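Local coordinates for Agap007691-pb (Anopheles gambiae, PDB 5C98), which is of unknown function but has the serpin fold, and may act as an inhibitor of serine proteases, at residues Ala19-Phe24 / Ser42-Arg47; Glu27-Cys32 / Val369-Lys374; Thr124-Asp129 / Ala137-Ser142; Thr131-Ser136 / Asp159-Pro164. One frame throughout, in Å; residues are numbered along the deposited sequence. Where two conformers were deposited one is given.

Interaction 1: residues Ala19-Phe24 / Ser42-Arg47; sequences AANNKF and SPYHVR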
loop_
_atom_site.group_PDB
_atom_site.type_symbol
_atom_site.label_atom_id
_atom_site.label_comp_id
_atom_site.label_asym_id
_atom_site.label_seq_id
_atom_site.Cartn_x
_atom_site.Cartn_y
_atom_site.Cartn_z
ATOM N N ALA A 19 -3.396 -9.191 -13.405
ATOM C CA ALA A 19 -4.851 -9.136 -13.397
ATOM C C ALA A 19 -5.401 -9.526 -12.032
ATOM O O ALA A 19 -6.331 -8.889 -11.518
ATOM C CB ALA A 19 -5.411 -10.041 -14.483
ATOM N N ALA A 20 -4.830 -10.558 -11.422
ATOM C CA ALA A 20 -5.335 -11.037 -10.149
ATOM C C ALA A 20 -5.001 -10.047 -9.048
ATOM O O ALA A 20 -5.837 -9.763 -8.181
ATOM C CB ALA A 20 -4.770 -12.413 -9.825
ATOM N N ASN A 21 -3.812 -9.461 -9.112
ATOM C CA ASN A 21 -3.437 -8.480 -8.106
ATOM C C ASN A 21 -4.320 -7.250 -8.179
ATOM O O ASN A 21 -4.725 -6.725 -7.147
ATOM C CB ASN A 21 -1.974 -8.072 -8.198
ATOM C CG ASN A 21 -1.671 -6.932 -7.262
ATOM O OD1 ASN A 21 -1.774 -7.073 -6.045
ATOM N ND2 ASN A 21 -1.353 -5.777 -7.820
ATOM N N ASN A 22 -4.624 -6.772 -9.378
ATOM C CA ASN A 22 -5.445 -5.576 -9.484
ATOM C C ASN A 22 -6.844 -5.830 -8.949
ATOM O O ASN A 22 -7.398 -4.966 -8.261
ATOM C CB ASN A 22 -5.462 -5.040 -10.919
ATOM C CG ASN A 22 -4.158 -4.377 -11.286
ATOM O OD1 ASN A 22 -3.330 -4.107 -10.409
ATOM N ND2 ASN A 22 -3.964 -4.104 -12.575
ATOM N N LYS A 23 -7.429 -6.995 -9.247
ATOM C CA LYS A 23 -8.757 -7.320 -8.728
ATOM C C LYS A 23 -8.738 -7.374 -7.202
ATOM O O LYS A 23 -9.611 -6.810 -6.534
ATOM C CB LYS A 23 -9.262 -8.650 -9.299
ATOM C CG LYS A 23 -10.666 -9.039 -8.844
ATOM C CD LYS A 23 -11.128 -10.346 -9.481
ATOM C CE LYS A 23 -12.535 -10.716 -9.050
ATOM N NZ LYS A 23 -12.553 -11.343 -7.702
ATOM N N PHE A 24 -7.748 -8.066 -6.634
ATOM C CA PHE A 24 -7.633 -8.154 -5.177
ATOM C C PHE A 24 -7.376 -6.780 -4.558
ATOM O O PHE A 24 -7.951 -6.432 -3.524
ATOM C CB PHE A 24 -6.529 -9.152 -4.833
ATOM C CG PHE A 24 -6.081 -9.111 -3.414
ATOM C CD1 PHE A 24 -6.870 -9.602 -2.392
ATOM C CD2 PHE A 24 -4.842 -8.579 -3.094
ATOM C CE1 PHE A 24 -6.420 -9.524 -1.062
ATOM C CE2 PHE A 24 -4.412 -8.519 -1.783
ATOM C CZ PHE A 24 -5.212 -8.977 -0.777
ATOM N N SER A 42 -0.975 -1.013 0.312
ATOM C CA SER A 42 -0.395 -1.793 -0.776
ATOM C C SER A 42 -0.837 -3.231 -0.611
ATOM O O SER A 42 -0.147 -4.040 0.018
ATOM C CB SER A 42 1.124 -1.690 -0.747
ATOM O OG SER A 42 1.678 -2.523 -1.728
ATOM N N PRO A 43 -1.994 -3.577 -1.151
ATOM C CA PRO A 43 -2.415 -4.985 -1.122
ATOM C C PRO A 43 -1.405 -5.900 -1.782
ATOM O O PRO A 43 -1.266 -7.060 -1.384
ATOM C CB PRO A 43 -3.765 -4.943 -1.848
ATOM C CG PRO A 43 -4.268 -3.511 -1.563
ATOM C CD PRO A 43 -3.046 -2.696 -1.687
ATOM N N TYR A 44 -0.724 -5.423 -2.813
ATOM C CA TYR A 44 0.286 -6.240 -3.470
ATOM C C TYR A 44 1.357 -6.640 -2.482
ATOM O O TYR A 44 1.778 -7.805 -2.464
ATOM C CB TYR A 44 0.896 -5.465 -4.638
ATOM C CG TYR A 44 1.836 -6.246 -5.562
ATOM C CD1 TYR A 44 1.509 -7.523 -5.992
ATOM C CD2 TYR A 44 2.979 -5.657 -6.058
ATOM C CE1 TYR A 44 2.323 -8.206 -6.877
ATOM C CE2 TYR A 44 3.810 -6.348 -6.943
ATOM C CZ TYR A 44 3.461 -7.600 -7.331
ATOM O OH TYR A 44 4.249 -8.297 -8.219
ATOM N N HIS A 45 1.844 -5.695 -1.657
ATOM C CA HIS A 45 2.857 -6.089 -0.691
ATOM C C HIS A 45 2.271 -6.907 0.461
ATOM O O HIS A 45 2.980 -7.738 1.041
ATOM C CB HIS A 45 3.663 -4.917 -0.211
ATOM C CG HIS A 45 4.944 -5.332 0.413
ATOM N ND1 HIS A 45 5.250 -5.085 1.729
ATOM C CD2 HIS A 45 6.000 -5.980 -0.114
ATOM C CE1 HIS A 45 6.448 -5.584 1.992
ATOM N NE2 HIS A 45 6.920 -6.142 0.890
ATOM N N VAL A 46 0.996 -6.703 0.804
ATOM C CA VAL A 46 0.329 -7.608 1.745
ATOM C C VAL A 46 0.463 -9.042 1.241
ATOM O O VAL A 46 0.862 -9.946 1.978
ATOM C CB VAL A 46 -1.138 -7.182 1.954
ATOM C CG1 VAL A 46 -1.977 -8.278 2.616
ATOM C CG2 VAL A 46 -1.248 -5.883 2.735
ATOM N N ARG A 47 0.127 -9.259 -0.029
ATOM C CA ARG A 47 0.253 -10.574 -0.665
ATOM C C ARG A 47 1.695 -11.063 -0.638
ATOM O O ARG A 47 1.968 -12.219 -0.266
ATOM C CB ARG A 47 -0.319 -10.519 -2.096
ATOM C CG ARG A 47 0.009 -11.741 -2.951
ATOM C CD ARG A 47 1.241 -11.505 -3.796
ATOM N NE ARG A 47 1.501 -12.639 -4.689
ATOM C CZ ARG A 47 0.882 -12.817 -5.852
ATOM N NH1 ARG A 47 -0.021 -11.947 -6.283
ATOM N NH2 ARG A 47 1.199 -13.866 -6.611
HETATM O O HOH W 1 -1.551 -9.773 -5.106
#
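Asn21 and Tyr44 mark where two helices of the serpin fold draw close, their CA atoms 6.4 Å apart. The axes of helices 19-24 and 43-47 approach to 9.9 Å and make an angle of 115°, so the long N-terminal helix passes across the start of the helix that lies behind the main sheet in serpins. Phe24, three residues on from Asn21, sets its ring corner CE2 3.6 Å from Pro43 CB, while Pro43 O lies at the ring edge in its plane. Proline suits this first turn, where a missing N-H costs the helix nothing; Ser42 before it is the N-cap, its OG accepting from His45 N. Asn21 crosses Tyr44 at about a right angle, amide and ring planes 51° apart, with OD1 3.3 Å from Tyr44 CD1. An amide serves well on this buried face: ND2 donates to Asn365 OD1 and Val366 O and OD1 accepts from water, which should fix the rotation of the group. With CG anti to the backbone N (chi1 173°), the carboxamide points at helix 43-47, where the water donates to Asn21 OD1 at 2.9 Å and accepts from Arg47 NH1, also at 2.9 Å.

Interaction 2: residues Glu27-Cys32 / Val369-Lys374; sequences EYFKAC and VGNFSK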
loop_
_atom_site.group_PDB
_atom_site.type_symbol
_atom_site.label_atom_id
_atom_site.label_comp_id
_atom_site.label_asym_id
_atom_site.label_seq_id
_atom_site.Cartn_x
_atom_site.Cartn_y
_atom_site.Cartn_z
ATOM N N GLU A 27 -10.619 -4.794 -4.354
ATOM C CA GLU A 27 -11.482 -5.360 -3.320
ATOM C C GLU A 27 -10.968 -5.021 -1.931
ATOM O O GLU A 27 -11.739 -4.654 -1.039
ATOM C CB GLU A 27 -11.541 -6.878 -3.474
ATOM C CG GLU A 27 -12.384 -7.337 -4.663
ATOM C CD GLU A 27 -12.220 -8.806 -4.973
ATOM O OE1 GLU A 27 -11.183 -9.401 -4.591
ATOM O OE2 GLU A 27 -13.133 -9.363 -5.625
ATOM N N TYR A 28 -9.662 -5.146 -1.725
ATOM C CA TYR A 28 -9.076 -4.822 -0.434
ATOM C C TYR A 28 -9.296 -3.354 -0.092
ATOM O O TYR A 28 -9.648 -3.011 1.041
ATOM C CB TYR A 28 -7.588 -5.130 -0.519
ATOM C CG TYR A 28 -6.795 -5.009 0.766
ATOM C CD1 TYR A 28 -6.400 -3.782 1.263
ATOM C CD2 TYR A 28 -6.369 -6.144 1.438
ATOM C CE1 TYR A 28 -5.623 -3.687 2.399
ATOM C CE2 TYR A 28 -5.605 -6.049 2.577
ATOM C CZ TYR A 28 -5.240 -4.843 3.051
ATOM O OH TYR A 28 -4.440 -4.735 4.186
ATOM N N PHE A 29 -9.055 -2.469 -1.052
ATOM C CA PHE A 29 -9.239 -1.048 -0.776
ATOM C C PHE A 29 -10.685 -0.733 -0.414
ATOM O O PHE A 29 -10.932 0.051 0.502
ATOM C CB PHE A 29 -8.762 -0.186 -1.946
ATOM C CG PHE A 29 -8.811 1.282 -1.652
ATOM C CD1 PHE A 29 -8.135 1.800 -0.567
ATOM C CD2 PHE A 29 -9.565 2.139 -2.413
ATOM C CE1 PHE A 29 -8.196 3.141 -0.263
ATOM C CE2 PHE A 29 -9.589 3.488 -2.096
ATOM C CZ PHE A 29 -8.910 3.955 -1.027
ATOM N N LYS A 30 -11.650 -1.334 -1.112
ATOM C CA LYS A 30 -13.051 -1.120 -0.758
ATOM C C LYS A 30 -13.331 -1.563 0.664
ATOM O O LYS A 30 -14.187 -0.985 1.340
ATOM C CB LYS A 30 -13.975 -1.906 -1.703
ATOM C CG LYS A 30 -14.014 -1.326 -3.064
ATOM C CD LYS A 30 -14.745 -2.207 -4.066
ATOM C CE LYS A 30 -14.229 -1.846 -5.447
ATOM N NZ LYS A 30 -15.146 -2.331 -6.472
ATOM N N ALA A 31 -12.655 -2.609 1.127
ATOM C CA ALA A 31 -12.875 -3.109 2.478
ATOM C C ALA A 31 -12.238 -2.227 3.536
ATOM O O ALA A 31 -12.676 -2.269 4.689
ATOM C CB ALA A 31 -12.299 -4.524 2.609
ATOM N N CYS A 32 -11.210 -1.445 3.205
ATOM C CA CYS A 32 -10.626 -0.573 4.221
ATOM C C CYS A 32 -10.927 0.911 4.041
ATOM O O CYS A 32 -10.722 1.677 4.990
ATOM C CB CYS A 32 -9.127 -0.838 4.409
ATOM S SG CYS A 32 -8.120 -0.567 3.002
ATOM N N VAL A 369 -2.576 2.150 -3.322
ATOM C CA VAL A 369 -3.856 2.783 -3.617
ATOM C C VAL A 369 -4.303 3.539 -2.379
ATOM O O VAL A 369 -3.998 3.154 -1.257
ATOM C CB VAL A 369 -4.866 1.699 -4.070
ATOM C CG1 VAL A 369 -5.040 0.644 -3.010
ATOM C CG2 VAL A 369 -6.185 2.315 -4.457
ATOM N N GLY A 370 -5.036 4.621 -2.576
ATOM C CA GLY A 370 -5.445 5.407 -1.433
ATOM C C GLY A 370 -6.367 6.527 -1.831
ATOM O O GLY A 370 -6.867 6.583 -2.961
ATOM N N ASN A 371 -6.636 7.389 -0.853
ATOM C CA ASN A 371 -7.503 8.539 -1.061
ATOM C C ASN A 371 -7.011 9.694 -0.215
ATOM O O ASN A 371 -6.363 9.499 0.816
ATOM C CB ASN A 371 -8.956 8.214 -0.717
ATOM C CG ASN A 371 -9.172 7.987 0.754
ATOM O OD1 ASN A 371 -8.892 6.915 1.262
ATOM N ND2 ASN A 371 -9.710 8.986 1.447
ATOM N N PHE A 372 -7.307 10.904 -0.687
ATOM C CA PHE A 372 -7.030 12.137 0.018
ATOM C C PHE A 372 -8.345 12.884 0.167
ATOM O O PHE A 372 -8.902 13.400 -0.809
ATOM C CB PHE A 372 -5.974 12.956 -0.726
ATOM C CG PHE A 372 -5.532 14.153 0.034
ATOM C CD1 PHE A 372 -4.735 13.997 1.132
ATOM C CD2 PHE A 372 -5.973 15.424 -0.301
ATOM C CE1 PHE A 372 -4.340 15.095 1.897
ATOM C CE2 PHE A 372 -5.570 16.528 0.454
ATOM C CZ PHE A 372 -4.785 16.364 1.534
ATOM N N SER A 373 -8.846 12.923 1.407
ATOM C CA SER A 373 -10.161 13.443 1.735
ATOM C C SER A 373 -10.196 14.339 2.958
ATOM O O SER A 373 -11.124 15.144 3.063
ATOM C CB SER A 373 -11.113 12.288 1.999
ATOM O OG SER A 373 -11.153 11.458 0.868
ATOM N N LYS A 374 -9.268 14.188 3.911
ATOM C CA LYS A 374 -9.374 14.729 5.257
ATOM C C LYS A 374 -8.286 15.764 5.506
ATOM O O LYS A 374 -7.121 15.577 5.106
ATOM C CB LYS A 374 -9.235 13.582 6.269
ATOM C CG LYS A 374 -9.354 14.048 7.721
ATOM C CD LYS A 374 -9.154 12.936 8.730
ATOM C CE LYS A 374 -9.194 13.472 10.149
ATOM N NZ LYS A 374 -8.873 12.414 11.136
#
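Phe29 lays one face of its ring over the isopropyl group of Val369: CG2 stands 4.1 Å from the ring centroid and 19° off the normal, a CH-pi contact displaced toward the rim. The second branch of the valine, CG1, meets the phenylalanine nearer its root, 4.0 Å from CB, so the two methyls support the side chain from root to face. The ring continues over the peptide of Gly370, whose N lies over the same face as the valine methyl and whose C is 3.7 Å from CZ; a side chain here would point away from the ring. Asn371 follows, its OD1 near the ring plane and 3.7 Å from Phe29 CZ, where the slightly positive C-H edge should favour an oxygen. Its ND2 donates to Ser373 OG at 2.9 Å, nearly in the amide plane, and also to Cys37 O. A chi1 of -174° turns the Phe29 ring away from its own N and out toward the strand. Helix 27-32 and strand 369-372, inclined at 37° with axes 9.3 Å apart, pack helix against sheet where the N-terminal helix covers the serpin B sheet, strand 366-372 lying there between strands 39-41 and 354-360.

Interaction 3: residues Thr124-Asp129 / Ala137-Ser142; sequences TVEPVD and ALAVNS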
loop_
_atom_site.group_PDB
_atom_site.type_symbol
_atom_site.label_atom_id
_atom_site.label_comp_id
_atom_site.label_asym_id
_atom_site.label_seq_id
_atom_site.Cartn_x
_atom_site.Cartn_y
_atom_site.Cartn_z
ATOM N N THR A 124 13.722 -9.418 6.778
ATOM C CA THR A 124 14.517 -9.410 7.996
ATOM C C THR A 124 13.660 -9.936 9.138
ATOM O O THR A 124 12.512 -9.516 9.309
ATOM C CB THR A 124 15.048 -8.000 8.292
ATOM O OG1 THR A 124 16.033 -7.646 7.298
ATOM C CG2 THR A 124 15.740 -7.968 9.639
ATOM N N VAL A 125 14.198 -10.899 9.868
ATOM C CA VAL A 125 13.562 -11.456 11.058
ATOM C C VAL A 125 14.388 -11.030 12.258
ATOM O O VAL A 125 15.612 -11.229 12.279
ATOM C CB VAL A 125 13.492 -12.990 10.979
ATOM C CG1 VAL A 125 12.857 -13.577 12.224
ATOM C CG2 VAL A 125 12.731 -13.437 9.754
ATOM N N GLU A 126 13.733 -10.467 13.268
ATOM C CA GLU A 126 14.406 -10.135 14.518
ATOM C C GLU A 126 13.753 -10.865 15.684
ATOM O O GLU A 126 12.543 -10.695 15.916
ATOM C CB GLU A 126 14.391 -8.635 14.779
ATOM C CG GLU A 126 15.242 -8.268 15.983
ATOM C CD GLU A 126 15.608 -6.796 16.050
ATOM O OE1 GLU A 126 15.586 -6.119 14.995
ATOM O OE2 GLU A 126 15.930 -6.316 17.162
ATOM N N PRO A 127 14.496 -11.695 16.422
ATOM C CA PRO A 127 13.963 -12.240 17.679
ATOM C C PRO A 127 13.934 -11.159 18.744
ATOM O O PRO A 127 14.915 -10.444 18.947
ATOM C CB PRO A 127 14.960 -13.341 18.045
ATOM C CG PRO A 127 15.849 -13.506 16.879
ATOM C CD PRO A 127 15.835 -12.221 16.134
ATOM N N VAL A 128 12.807 -11.058 19.444
ATOM C CA VAL A 128 12.645 -10.073 20.504
ATOM C C VAL A 128 11.854 -10.708 21.637
ATOM O O VAL A 128 11.254 -11.779 21.498
ATOM C CB VAL A 128 11.927 -8.796 20.022
ATOM C CG1 VAL A 128 12.731 -8.078 18.943
ATOM C CG2 VAL A 128 10.507 -9.118 19.564
ATOM N N ASP A 129 11.836 -10.006 22.760
ATOM C CA ASP A 129 10.978 -10.385 23.872
ATOM C C ASP A 129 9.593 -9.828 23.579
ATOM O O ASP A 129 9.296 -8.684 23.917
ATOM C CB ASP A 129 11.548 -9.815 25.161
ATOM C CG ASP A 129 10.669 -10.074 26.352
ATOM O OD1 ASP A 129 9.685 -10.847 26.215
ATOM O OD2 ASP A 129 10.982 -9.534 27.432
ATOM N N ALA A 137 8.479 -2.897 19.925
ATOM C CA ALA A 137 8.190 -1.771 19.041
ATOM C C ALA A 137 9.466 -1.090 18.560
ATOM O O ALA A 137 9.548 -0.661 17.398
ATOM C CB ALA A 137 7.255 -0.778 19.731
ATOM N N LEU A 138 10.485 -1.010 19.424
ATOM C CA LEU A 138 11.724 -0.357 19.026
ATOM C C LEU A 138 12.408 -1.109 17.889
ATOM O O LEU A 138 12.978 -0.489 16.985
ATOM C CB LEU A 138 12.663 -0.227 20.225
ATOM C CG LEU A 138 13.942 0.557 19.914
ATOM C CD1 LEU A 138 13.624 1.970 19.481
ATOM C CD2 LEU A 138 14.867 0.567 21.127
ATOM N N ALA A 139 12.361 -2.436 17.906
ATOM C CA ALA A 139 12.977 -3.188 16.819
ATOM C C ALA A 139 12.336 -2.834 15.490
ATOM O O ALA A 139 13.030 -2.632 14.485
ATOM C CB ALA A 139 12.867 -4.690 17.101
ATOM N N VAL A 140 11.006 -2.744 15.460
ATOM C CA VAL A 140 10.309 -2.411 14.224
ATOM C C VAL A 140 10.630 -0.985 13.803
ATOM O O VAL A 140 11.001 -0.716 12.651
ATOM C CB VAL A 140 8.790 -2.596 14.401
ATOM C CG1 VAL A 140 8.052 -2.232 13.094
ATOM C CG2 VAL A 140 8.480 -4.037 14.828
ATOM N N ASN A 141 10.466 -0.045 14.722
ATOM C CA ASN A 141 10.629 1.363 14.364
ATOM C C ASN A 141 12.056 1.664 13.928
ATOM O O ASN A 141 12.259 2.430 12.976
ATOM C CB ASN A 141 10.206 2.260 15.517
ATOM C CG ASN A 141 8.714 2.242 15.737
ATOM O OD1 ASN A 141 7.944 2.053 14.791
ATOM N ND2 ASN A 141 8.294 2.398 16.986
ATOM N N SER A 142 13.056 1.062 14.597
ATOM C CA SER A 142 14.439 1.312 14.211
ATOM C C SER A 142 14.752 0.719 12.842
ATOM O O SER A 142 15.489 1.336 12.058
ATOM C CB SER A 142 15.409 0.825 15.292
ATOM O OG SER A 142 15.397 -0.579 15.437
HETATM O O HOH W 2 15.692 -3.444 14.382
#
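Glu126 OE1 accepts a hydrogen bond from a water at 2.7 Å, and the same water donates its second proton to Ala139 O at 2.8 Å. One solvent molecule thus bridges a strand carboxylate and a helix carbonyl, two acceptors that could not bond to each other directly. Beside this bridge the Ala139 methyl meets the carboxylate broadside: CB lies 3.5 Å from Glu126 OE2 and at nearly the same distance from CD and OE1. In Glu126 a chi1 of -173° and a straight chain beyond carry the carboxylate from the strand across to that methyl. Strand 124-128 pairs in parallel with strand 95-104 at the margin of the main serpin sheet, and helix 133-146, the F helix of this family, lies across the front of that sheet. Alanine suits the crossing because its small side chain allows the backbones to approach, with Glu126 CA and Ala139 CA 7.5 Å apart. Val128, two residues along the strand, adds the apolar part of the contact, its CG1 3.9 Å from Ala139 CB; beta-branched and buried, it also touches Leu102 of the neighbouring strand. Three residues on from Ala139, Ser142 has two conformers; in the one described OG turns back to Leu138 O at 2.9 Å, a bond that may hold only part of the time, joining Ser142 N, which reaches that carbonyl oxygen from the opposite face of its plane.

Interaction 4: residues Thr131-Ser136 / Asp159-Pro164; sequences TDDIPS and DVFSLP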
loop_
_atom_site.group_PDB
_atom_site.type_symbol
_atom_site.label_atom_id
_atom_site.label_comp_id
_atom_site.label_asym_id
_atom_site.label_seq_id
_atom_site.Cartn_x
_atom_site.Cartn_y
_atom_site.Cartn_z
ATOM N N THR A 131 6.889 -10.537 25.052
ATOM C CA THR A 131 6.168 -10.194 26.270
ATOM C C THR A 131 6.381 -8.740 26.686
ATOM O O THR A 131 5.710 -8.274 27.619
ATOM C CB THR A 131 6.564 -11.107 27.437
ATOM O OG1 THR A 131 7.790 -10.652 28.019
ATOM C CG2 THR A 131 6.702 -12.556 26.998
ATOM N N ASP A 132 7.280 -8.012 26.017
ATOM C CA ASP A 132 7.653 -6.646 26.388
ATOM C C ASP A 132 7.441 -5.730 25.188
ATOM O O ASP A 132 8.204 -5.781 24.218
ATOM C CB ASP A 132 9.107 -6.600 26.856
ATOM C CG ASP A 132 9.458 -5.286 27.537
ATOM O OD1 ASP A 132 8.638 -4.340 27.496
ATOM O OD2 ASP A 132 10.566 -5.190 28.096
ATOM N N ASP A 133 6.406 -4.893 25.250
ATOM C CA ASP A 133 6.084 -4.078 24.086
ATOM C C ASP A 133 7.147 -3.029 23.765
ATOM O O ASP A 133 7.203 -2.588 22.612
ATOM C CB ASP A 133 4.692 -3.447 24.204
ATOM C CG ASP A 133 4.518 -2.607 25.447
ATOM O OD1 ASP A 133 5.504 -2.375 26.178
ATOM O OD2 ASP A 133 3.378 -2.168 25.682
ATOM N N ILE A 134 8.004 -2.648 24.709
ATOM C CA ILE A 134 8.929 -1.533 24.471
ATOM C C ILE A 134 10.034 -1.962 23.504
ATOM O O ILE A 134 10.232 -1.312 22.463
ATOM C CB ILE A 134 9.485 -0.976 25.792
ATOM C CG1 ILE A 134 8.350 -0.364 26.629
ATOM C CG2 ILE A 134 10.590 0.053 25.537
ATOM C CD1 ILE A 134 7.815 0.948 26.107
ATOM N N PRO A 135 10.774 -3.034 23.787
ATOM C CA PRO A 135 11.800 -3.465 22.823
ATOM C C PRO A 135 11.209 -3.995 21.546
ATOM O O PRO A 135 11.825 -3.876 20.476
ATOM C CB PRO A 135 12.572 -4.560 23.576
ATOM C CG PRO A 135 11.622 -5.029 24.641
ATOM C CD PRO A 135 10.861 -3.791 25.048
ATOM N N SER A 136 10.025 -4.590 21.622
ATOM C CA SER A 136 9.385 -5.106 20.423
ATOM C C SER A 136 9.072 -3.982 19.440
ATOM O O SER A 136 9.404 -4.062 18.248
ATOM C CB SER A 136 8.116 -5.867 20.820
ATOM O OG SER A 136 8.416 -7.038 21.565
ATOM N N ASP A 159 0.567 -1.615 19.230
ATOM C CA ASP A 159 0.379 -2.476 18.071
ATOM C C ASP A 159 1.018 -3.840 18.269
ATOM O O ASP A 159 0.652 -4.797 17.570
ATOM C CB ASP A 159 0.962 -1.810 16.817
ATOM C CG ASP A 159 0.243 -0.533 16.444
ATOM O OD1 ASP A 159 -0.997 -0.571 16.321
ATOM O OD2 ASP A 159 0.908 0.519 16.292
ATOM N N VAL A 160 1.990 -3.956 19.174
ATOM C CA VAL A 160 2.673 -5.221 19.417
ATOM C C VAL A 160 2.362 -5.790 20.788
ATOM O O VAL A 160 2.830 -6.887 21.111
ATOM C CB VAL A 160 4.197 -5.104 19.217
ATOM C CG1 VAL A 160 4.531 -4.813 17.756
ATOM C CG2 VAL A 160 4.783 -4.052 20.154
ATOM N N PHE A 161 1.564 -5.098 21.591
ATOM C CA PHE A 161 1.323 -5.507 22.964
ATOM C C PHE A 161 0.393 -6.715 23.043
ATOM O O PHE A 161 -0.551 -6.850 22.259
ATOM C CB PHE A 161 0.660 -4.367 23.729
ATOM C CG PHE A 161 0.146 -4.793 25.059
ATOM C CD1 PHE A 161 1.000 -4.854 26.140
ATOM C CD2 PHE A 161 -1.170 -5.202 25.212
ATOM C CE1 PHE A 161 0.553 -5.296 27.361
ATOM C CE2 PHE A 161 -1.621 -5.637 26.441
ATOM C CZ PHE A 161 -0.758 -5.686 27.513
ATOM N N SER A 162 0.647 -7.582 24.030
ATOM C CA SER A 162 -0.278 -8.659 24.366
ATOM C C SER A 162 -0.132 -9.017 25.835
ATOM O O SER A 162 0.958 -8.938 26.394
ATOM C CB SER A 162 -0.028 -9.926 23.516
ATOM O OG SER A 162 1.338 -10.363 23.533
ATOM N N LEU A 163 -1.250 -9.395 26.455
ATOM C CA LEU A 163 -1.193 -10.041 27.758
ATOM C C LEU A 163 -0.892 -11.520 27.558
ATOM O O LEU A 163 -1.049 -12.043 26.451
ATOM C CB LEU A 163 -2.532 -9.897 28.472
ATOM C CG LEU A 163 -2.843 -8.524 29.049
ATOM C CD1 LEU A 163 -4.327 -8.408 29.437
ATOM C CD2 LEU A 163 -1.960 -8.250 30.280
ATOM N N PRO A 164 -0.444 -12.227 28.615
ATOM C CA PRO A 164 -0.161 -13.667 28.477
ATOM C C PRO A 164 -1.425 -14.419 28.077
ATOM O O PRO A 164 -2.493 -14.038 28.547
ATOM C CB PRO A 164 0.270 -14.090 29.889
ATOM C CG PRO A 164 0.735 -12.830 30.535
ATOM C CD PRO A 164 -0.090 -11.724 29.952
HETATM O O HOH W 3 2.732 -8.647 28.519
#
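Val160 begins the contact at the end of a short, weakly bonded helix, where the chain returning from the F helix of the serpin fold runs against that helix's first turn. Its CG2 does the touching, 3.7 Å from Asp133 O and 3.9 Å from Ser136 CB. A buried valine suits a place between the helix and the main sheet, where it also meets Met170 and Phe172. Small Ser136 lets the methyl come close to the helix. Phe161 follows, and here the backbones are nearest, with Phe161 CA 5.1 Å from Asp133 CA. Its ring crosses the Asp133 carboxylate obliquely, the planes 54° apart and OD2 3.6 Å from CD1. Asp133 brings its carboxylate there by setting CG between its own N and carbonyl carbon (chi1 57°), which swings the group over the start of the phenylalanine side chain. Exposed Phe161 also touches a crystal neighbour, so its position may owe something to the lattice. Acidic residues suit the start of a helix, whose dipole would be expected to favour negative charge: Asp132 is the N-cap, OD1 accepting weakly from Ile134 N at 3.3 Å, and Asp133 comes next. Ser162 is the next residue of the return chain, its OG bonded to His167 N, while its carbonyl faces the other segment through solvent. A single water donates to Ser162 O at 2.8 Å and to Thr131 O at 3.1 Å, tying the two loops together main chain to main chain.

Overall arrangement
The four contacts form two touching pairs in one serpin domain. Interactions 1 and 2, with centres 13 Å apart, share helix 15-32, whose Tyr28 packs against Pro43 and Val46. Interactions 3 and 4, 11 Å between centres, share helix 133-146 and join it to an edge strand at Ala139 and to its own return chain at Asp133 and Ser136. Centres in different pairs lie 26 to 30 Å apart. Within each pair the segments alternate along the chain; interaction 2 spans nearly the whole domain and encloses interactions 3 and 4, whereas interaction 1 closes before both begin. One pair thus ties the two chain ends into the B-sheet side, while the other seats the F helix at the main sheet's margin.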